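Local coordinates for protein SloR (Streptococcus mutans, PDB 5CVI) that probably regulates transcription in response to manganese, as a homodimeric, metal-binding and DNA-binding repressor and activator of the DtxR family, at residues 157-162 with 207-212; 10-15 with 25-30. One frame throughout, in Å; residues are numbered along the deposited sequence.

In the fold
Contact 1 joins two neighbouring strands of the C-terminal FeoA domain, and contact 2 packs the first two helices of the N-terminal DNA-binding domain. Their centres are 14 Å apart, and they meet directly where Gln159 NE2 of 157-162 comes within 2.9 Å of Glu14 OE1 on 10-15. Contact 1 supplies a ligand to a zinc ion: Asp160, just past its strand, binds the metal together with His76 and His95 of the domain between them. Contact 2 has no part in that site; its nearest approach, at the Ile11 side chain, is about 9 Å from the same ion, nearest atoms measured.

Contact 1 of 2, residues 157-162 with 207-212; sequences RVQDNF and ASQIYI. With ZN (zinc ion), chain J.
Arg157 lays its guanidinium flat on the ring of Tyr211, planes 10° apart and centres separated by 3.7 Å, a stack that is also cation-pi. CG stands anti to the backbone N (chi1 164°) and the extended chain carries the group along the tyrosine. NH1 sits over the middle of the ring, 3.3 Å from Tyr211 CZ, and donates to Tyr140 O, which helps fix the guanidinium's rotation. A water joins the two ends, accepting from Arg157 NH2 and bonded to Tyr211 OH.

Beneath the stack the strands run antiparallel: Tyr211 N gives a 2.8 Å bond to Arg157 O, and the return bond from Arg157 N to Tyr211 O is weak. In the SH3-like FeoA domain this pairs inner strand 151-158 with 210-214, flanked on its other edge by residues around Thr142 and Leu144. On the other face Val158 CG1 meets Ile210 CG1 at 4.4 Å, a non-hydrogen-bonded pair; Leu164 and Met168 of helix 162-170 pack on Val158, while Ile210 rests on Leu155.

Regular pairing ends after Val158, but Gln159 stays buried, its N bonding weakly to Gln209 O at 3.3 Å; the two amides, planes 66° apart, cross without stacking. The looser, partly exposed side is Gln209 with Asn161, whose ND2 is 4.1 Å from Gln209 NE2. Asp160 turns away in an inverse gamma turn, its OD2 1.9 Å from the zinc ion, and Asn161 OD1 N-caps Leu164 N.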
loop_
_atom_site.group_PDB
_atom_site.type_symbol
_atom_site.label_atom_id
_atom_site.label_comp_id
_atom_site.label_asym_id
_atom_site.label_seq_id
_atom_site.Cartn_x
_atom_site.Cartn_y
_atom_site.Cartn_z
ATOM N N ARG B 157 11.057 -22.069 11.762
ATOM C CA ARG B 157 11.147 -21.078 10.691
ATOM C C ARG B 157 11.433 -21.683 9.316
ATOM O O ARG B 157 12.177 -22.661 9.193
ATOM C CB ARG B 157 12.212 -20.031 11.024
ATOM C CG ARG B 157 12.661 -19.188 9.835
ATOM C CD ARG B 157 13.778 -18.236 10.234
ATOM N NE ARG B 157 14.386 -17.575 9.082
ATOM C CZ ARG B 157 15.697 -17.484 8.882
ATOM N NH1 ARG B 157 16.538 -18.016 9.757
ATOM N NH2 ARG B 157 16.167 -16.862 7.810
ATOM N N VAL B 158 10.836 -21.082 8.288
ATOM C CA VAL B 158 11.072 -21.478 6.902
ATOM C C VAL B 158 11.315 -20.237 6.056
ATOM O O VAL B 158 10.989 -19.125 6.469
ATOM C CB VAL B 158 9.883 -22.247 6.314
ATOM C CG1 VAL B 158 9.613 -23.507 7.120
ATOM C CG2 VAL B 158 8.643 -21.350 6.285
ATOM N N GLN B 159 11.880 -20.428 4.870
ATOM C CA GLN B 159 12.167 -19.304 3.987
ATOM C C GLN B 159 10.936 -18.802 3.251
ATOM O O GLN B 159 9.958 -19.530 3.065
ATOM C CB GLN B 159 13.246 -19.665 2.967
ATOM C CG GLN B 159 14.649 -19.296 3.391
ATOM C CD GLN B 159 15.590 -19.197 2.212
ATOM O OE1 GLN B 159 15.170 -19.313 1.057
ATOM N NE2 GLN B 159 16.871 -18.980 2.490
ATOM N N ASP B 160 11.004 -17.546 2.827
ATOM C CA ASP B 160 9.988 -16.970 1.969
ATOM C C ASP B 160 10.186 -17.539 0.576
ATOM O O ASP B 160 10.876 -16.951 -0.250
ATOM C CB ASP B 160 10.133 -15.452 1.936
ATOM C CG ASP B 160 8.915 -14.765 1.358
ATOM O OD1 ASP B 160 8.213 -15.384 0.529
ATOM O OD2 ASP B 160 8.655 -13.604 1.737
ATOM N N ASN B 161 9.584 -18.690 0.315
ATOM C CA ASN B 161 9.835 -19.393 -0.931
ATOM C C ASN B 161 8.603 -20.134 -1.409
ATOM O O ASN B 161 8.138 -21.057 -0.746
ATOM C CB ASN B 161 10.996 -20.368 -0.740
ATOM C CG ASN B 161 11.413 -21.034 -2.025
ATOM O OD1 ASN B 161 10.802 -22.013 -2.459
ATOM N ND2 ASN B 161 12.460 -20.505 -2.648
ATOM N N PHE B 162 8.082 -19.733 -2.562
ATOM C CA PHE B 162 6.851 -20.317 -3.077
ATOM C C PHE B 162 6.931 -21.837 -3.235
ATOM O O PHE B 162 6.013 -22.553 -2.839
ATOM C CB PHE B 162 6.445 -19.660 -4.396
ATOM C CG PHE B 162 5.136 -20.153 -4.935
ATOM C CD1 PHE B 162 3.939 -19.663 -4.439
ATOM C CD2 PHE B 162 5.100 -21.109 -5.937
ATOM C CE1 PHE B 162 2.731 -20.117 -4.932
ATOM C CE2 PHE B 162 3.895 -21.566 -6.434
ATOM C CZ PHE B 162 2.709 -21.069 -5.932
ATOM N N ALA B 207 16.315 -29.238 3.004
ATOM C CA ALA B 207 16.697 -29.132 4.410
ATOM C C ALA B 207 17.441 -27.830 4.715
ATOM O O ALA B 207 17.525 -27.406 5.868
ATOM C CB ALA B 207 17.531 -30.331 4.823
ATOM N N SER B 208 17.980 -27.204 3.673
ATOM C CA SER B 208 18.745 -25.971 3.820
ATOM C C SER B 208 17.839 -24.748 3.896
ATOM O O SER B 208 18.281 -23.664 4.273
ATOM C CB SER B 208 19.719 -25.815 2.653
ATOM O OG SER B 208 19.026 -25.780 1.419
ATOM N N GLN B 209 16.575 -24.931 3.525
ATOM C CA GLN B 209 15.602 -23.843 3.516
ATOM C C GLN B 209 14.689 -23.920 4.732
ATOM O O GLN B 209 13.709 -23.185 4.838
ATOM C CB GLN B 209 14.761 -23.892 2.241
ATOM C CG GLN B 209 15.551 -23.691 0.961
ATOM C CD GLN B 209 16.111 -22.290 0.838
ATOM O OE1 GLN B 209 17.018 -21.904 1.576
ATOM N NE2 GLN B 209 15.565 -21.515 -0.095
ATOM N N ILE B 210 15.020 -24.821 5.650
ATOM C CA ILE B 210 14.216 -25.041 6.845
ATOM C C ILE B 210 15.046 -24.840 8.109
ATOM O O ILE B 210 16.237 -25.159 8.142
ATOM C CB ILE B 210 13.617 -26.459 6.853
ATOM C CG1 ILE B 210 12.517 -26.572 5.798
ATOM C CG2 ILE B 210 13.067 -26.804 8.224
ATOM C CD1 ILE B 210 11.862 -27.932 5.760
ATOM N N TYR B 211 14.415 -24.306 9.148
ATOM C CA TYR B 211 15.102 -24.045 10.404
ATOM C C TYR B 211 14.406 -24.755 11.563
ATOM O O TYR B 211 13.182 -24.706 11.691
ATOM C CB TYR B 211 15.188 -22.539 10.657
ATOM C CG TYR B 211 15.941 -21.779 9.584
ATOM C CD1 TYR B 211 15.279 -21.250 8.481
ATOM C CD2 TYR B 211 17.312 -21.588 9.676
ATOM C CE1 TYR B 211 15.965 -20.553 7.499
ATOM C CE2 TYR B 211 18.007 -20.890 8.700
ATOM C CZ TYR B 211 17.329 -20.376 7.615
ATOM O OH TYR B 211 18.023 -19.686 6.646
ATOM N N ILE B 212 15.193 -25.415 12.407
ATOM C CA ILE B 212 14.642 -26.215 13.496
ATOM C C ILE B 212 15.264 -25.878 14.849
ATOM O O ILE B 212 16.247 -25.141 14.930
ATOM C CB ILE B 212 14.814 -27.720 13.218
ATOM C CG1 ILE B 212 16.273 -28.032 12.882
ATOM C CG2 ILE B 212 13.901 -28.154 12.085
ATOM C CD1 ILE B 212 16.534 -29.492 12.557
HETATM ZN ZN ZN J . 7.472 -12.523 0.638
HETATM O O HOH W 1 19.345 -17.222 8.170
HETATM O O HOH W 2 5.748 -13.399 1.520
#

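Contact 2 of 2, residues 10-15 with 25-30; sequences KIIYEL and KQIAEK
The helix bond from Leu15 N to Ile11 O, 3.2 Å long, closes the turn of helix 7-18 whose residues Ile11, Ile12 and Leu15 meet Ile27 of helix 24-30. Across the interface itself no hydrogen bond forms; the contact is made by aliphatic branches. Ile27 is the central piece. Its CG1 lies beside the backbone N and the chain then runs straight out (chi2 179°), sending CD1 forward to Ile12 CD1 at 3.7 Å, where the side chains meet roughly perpendicular. The same methyl grazes Leu15 CD2 at 4.5 Å. The other branch of Ile27, CG2, passes Ile11 CG2 at 4.1 Å, the two side chains running antiparallel alongside each other.

These are the first two helices of the winged helix-turn-helix domain of the DtxR family. Helix 24-30 opens the helix-turn-helix unit, and its far side carries Ala28 onto Val38 of helix 35-47, which occupies the recognition-helix position. Segments 10-15 and 25-30 are inclined at 115°, their axes 11.4 Å apart at closest approach, a spacing bridged by branched side chains. Ile22, from the loop joining the helices, fills in against both Leu15 and Ile27, and Leu61 of the wing covers Ile12.

Toward solvent, Lys30 flanks the apolar patch with its aliphatic part: CD lies 3.9 Å from Ile11 CG2, and a bend at chi3 (58°) turns the rest of the chain. Its NZ stays 5.0 Å from Glu14 OE2, too far for a salt bridge, though the opposite charges probably attract weakly. On a different side of helix 7-18, Lys10 NZ forms a salt bridge with Glu102, a ligand of another zinc ion.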
loop_
_atom_site.group_PDB
_atom_site.type_symbol
_atom_site.label_atom_id
_atom_site.label_comp_id
_atom_site.label_asym_id
_atom_site.label_seq_id
_atom_site.Cartn_x
_atom_site.Cartn_y
_atom_site.Cartn_z
ATOM N N LYS B 10 18.145 -8.253 -0.165
ATOM C CA LYS B 10 17.540 -9.188 0.782
ATOM C C LYS B 10 18.002 -10.626 0.555
ATOM O O LYS B 10 18.158 -11.391 1.505
ATOM C CB LYS B 10 16.009 -9.104 0.738
ATOM C CG LYS B 10 15.440 -7.846 1.379
ATOM C CD LYS B 10 13.941 -7.960 1.617
ATOM C CE LYS B 10 13.165 -8.031 0.312
ATOM N NZ LYS B 10 11.695 -8.085 0.554
ATOM N N ILE B 11 18.217 -10.986 -0.705
ATOM C CA ILE B 11 18.690 -12.322 -1.046
ATOM C C ILE B 11 20.165 -12.485 -0.681
ATOM O O ILE B 11 20.581 -13.530 -0.184
ATOM C CB ILE B 11 18.490 -12.625 -2.540
ATOM C CG1 ILE B 11 17.025 -12.424 -2.932
ATOM C CG2 ILE B 11 18.957 -14.035 -2.870
ATOM C CD1 ILE B 11 16.057 -13.276 -2.147
ATOM N N ILE B 12 20.951 -11.444 -0.934
ATOM C CA ILE B 12 22.362 -11.434 -0.565
ATOM C C ILE B 12 22.517 -11.469 0.953
ATOM O O ILE B 12 23.467 -12.051 1.480
ATOM C CB ILE B 12 23.079 -10.184 -1.122
ATOM C CG1 ILE B 12 23.084 -10.206 -2.652
ATOM C CG2 ILE B 12 24.501 -10.095 -0.593
ATOM C CD1 ILE B 12 23.831 -11.384 -3.249
ATOM N N TYR B 13 21.568 -10.849 1.648
ATOM C CA TYR B 13 21.598 -10.769 3.103
ATOM C C TYR B 13 21.602 -12.154 3.746
ATOM O O TYR B 13 22.445 -12.449 4.592
ATOM C CB TYR B 13 20.404 -9.961 3.616
ATOM C CG TYR B 13 20.542 -9.480 5.046
ATOM C CD1 TYR B 13 20.217 -10.306 6.116
ATOM C CD2 TYR B 13 20.983 -8.194 5.323
ATOM C CE1 TYR B 13 20.337 -9.864 7.422
ATOM C CE2 TYR B 13 21.106 -7.744 6.625
ATOM C CZ TYR B 13 20.781 -8.581 7.668
ATOM O OH TYR B 13 20.901 -8.131 8.962
ATOM N N GLU B 14 20.659 -13.001 3.343
ATOM C CA GLU B 14 20.535 -14.331 3.935
ATOM C C GLU B 14 21.655 -15.262 3.472
ATOM O O GLU B 14 22.105 -16.124 4.228
ATOM C CB GLU B 14 19.160 -14.946 3.645
ATOM C CG GLU B 14 18.879 -15.207 2.172
ATOM C CD GLU B 14 17.526 -15.867 1.939
ATOM O OE1 GLU B 14 16.789 -16.098 2.924
ATOM O OE2 GLU B 14 17.201 -16.156 0.766
ATOM N N LEU B 15 22.099 -15.084 2.230
ATOM C CA LEU B 15 23.212 -15.864 1.695
ATOM C C LEU B 15 24.460 -15.644 2.535
ATOM O O LEU B 15 25.216 -16.577 2.804
ATOM C CB LEU B 15 23.485 -15.488 0.239
ATOM C CG LEU B 15 23.033 -16.507 -0.808
ATOM C CD1 LEU B 15 21.550 -16.803 -0.656
ATOM C CD2 LEU B 15 23.336 -16.017 -2.217
ATOM N N LYS B 25 23.091 -15.558 -11.887
ATOM C CA LYS B 25 22.044 -16.191 -12.685
ATOM C C LYS B 25 21.116 -17.031 -11.810
ATOM O O LYS B 25 19.911 -17.100 -12.057
ATOM C CB LYS B 25 22.643 -17.054 -13.800
ATOM C CG LYS B 25 21.601 -17.779 -14.649
ATOM C CD LYS B 25 22.242 -18.626 -15.741
ATOM C CE LYS B 25 22.972 -17.770 -16.766
ATOM N NZ LYS B 25 22.058 -16.836 -17.484
ATOM N N GLN B 26 21.685 -17.670 -10.791
ATOM C CA GLN B 26 20.898 -18.463 -9.853
ATOM C C GLN B 26 20.055 -17.552 -8.964
ATOM O O GLN B 26 18.925 -17.885 -8.605
ATOM C CB GLN B 26 21.813 -19.344 -9.005
ATOM C CG GLN B 26 22.740 -20.220 -9.827
ATOM C CD GLN B 26 23.774 -20.932 -8.981
ATOM O OE1 GLN B 26 24.933 -21.062 -9.377
ATOM N NE2 GLN B 26 23.360 -21.398 -7.809
ATOM N N ILE B 27 20.615 -16.397 -8.615
ATOM C CA ILE B 27 19.886 -15.385 -7.858
ATOM C C ILE B 27 18.739 -14.823 -8.692
ATOM O O ILE B 27 17.649 -14.582 -8.180
ATOM C CB ILE B 27 20.806 -14.231 -7.412
ATOM C CG1 ILE B 27 21.886 -14.744 -6.459
ATOM C CG2 ILE B 27 19.998 -13.132 -6.750
ATOM C CD1 ILE B 27 22.849 -13.672 -5.996
ATOM N N ALA B 28 18.994 -14.621 -9.982
ATOM C CA ALA B 28 17.973 -14.134 -10.905
ATOM C C ALA B 28 16.824 -15.131 -11.017
ATOM O O ALA B 28 15.665 -14.745 -11.178
ATOM C CB ALA B 28 18.579 -13.871 -12.272
ATOM N N GLU B 29 17.163 -16.416 -10.936
ATOM C CA GLU B 29 16.175 -17.488 -10.995
ATOM C C GLU B 29 15.174 -17.378 -9.846
ATOM O O GLU B 29 13.983 -17.164 -10.070
ATOM C CB GLU B 29 16.866 -18.856 -10.970
ATOM C CG GLU B 29 17.728 -19.149 -12.195
ATOM C CD GLU B 29 18.518 -20.446 -12.069
ATOM O OE1 GLU B 29 18.520 -21.042 -10.970
ATOM O OE2 GLU B 29 19.137 -20.869 -13.071
ATOM N N LYS B 30 15.666 -17.510 -8.616
ATOM C CA LYS B 30 14.810 -17.457 -7.431
ATOM C C LYS B 30 14.149 -16.093 -7.261
ATOM O O LYS B 30 13.230 -15.930 -6.459
ATOM C CB LYS B 30 15.606 -17.813 -6.172
ATOM C CG LYS B 30 16.822 -16.936 -5.927
ATOM C CD LYS B 30 17.456 -17.246 -4.580
ATOM C CE LYS B 30 17.856 -18.713 -4.478
ATOM N NZ LYS B 30 18.361 -19.049 -3.118
#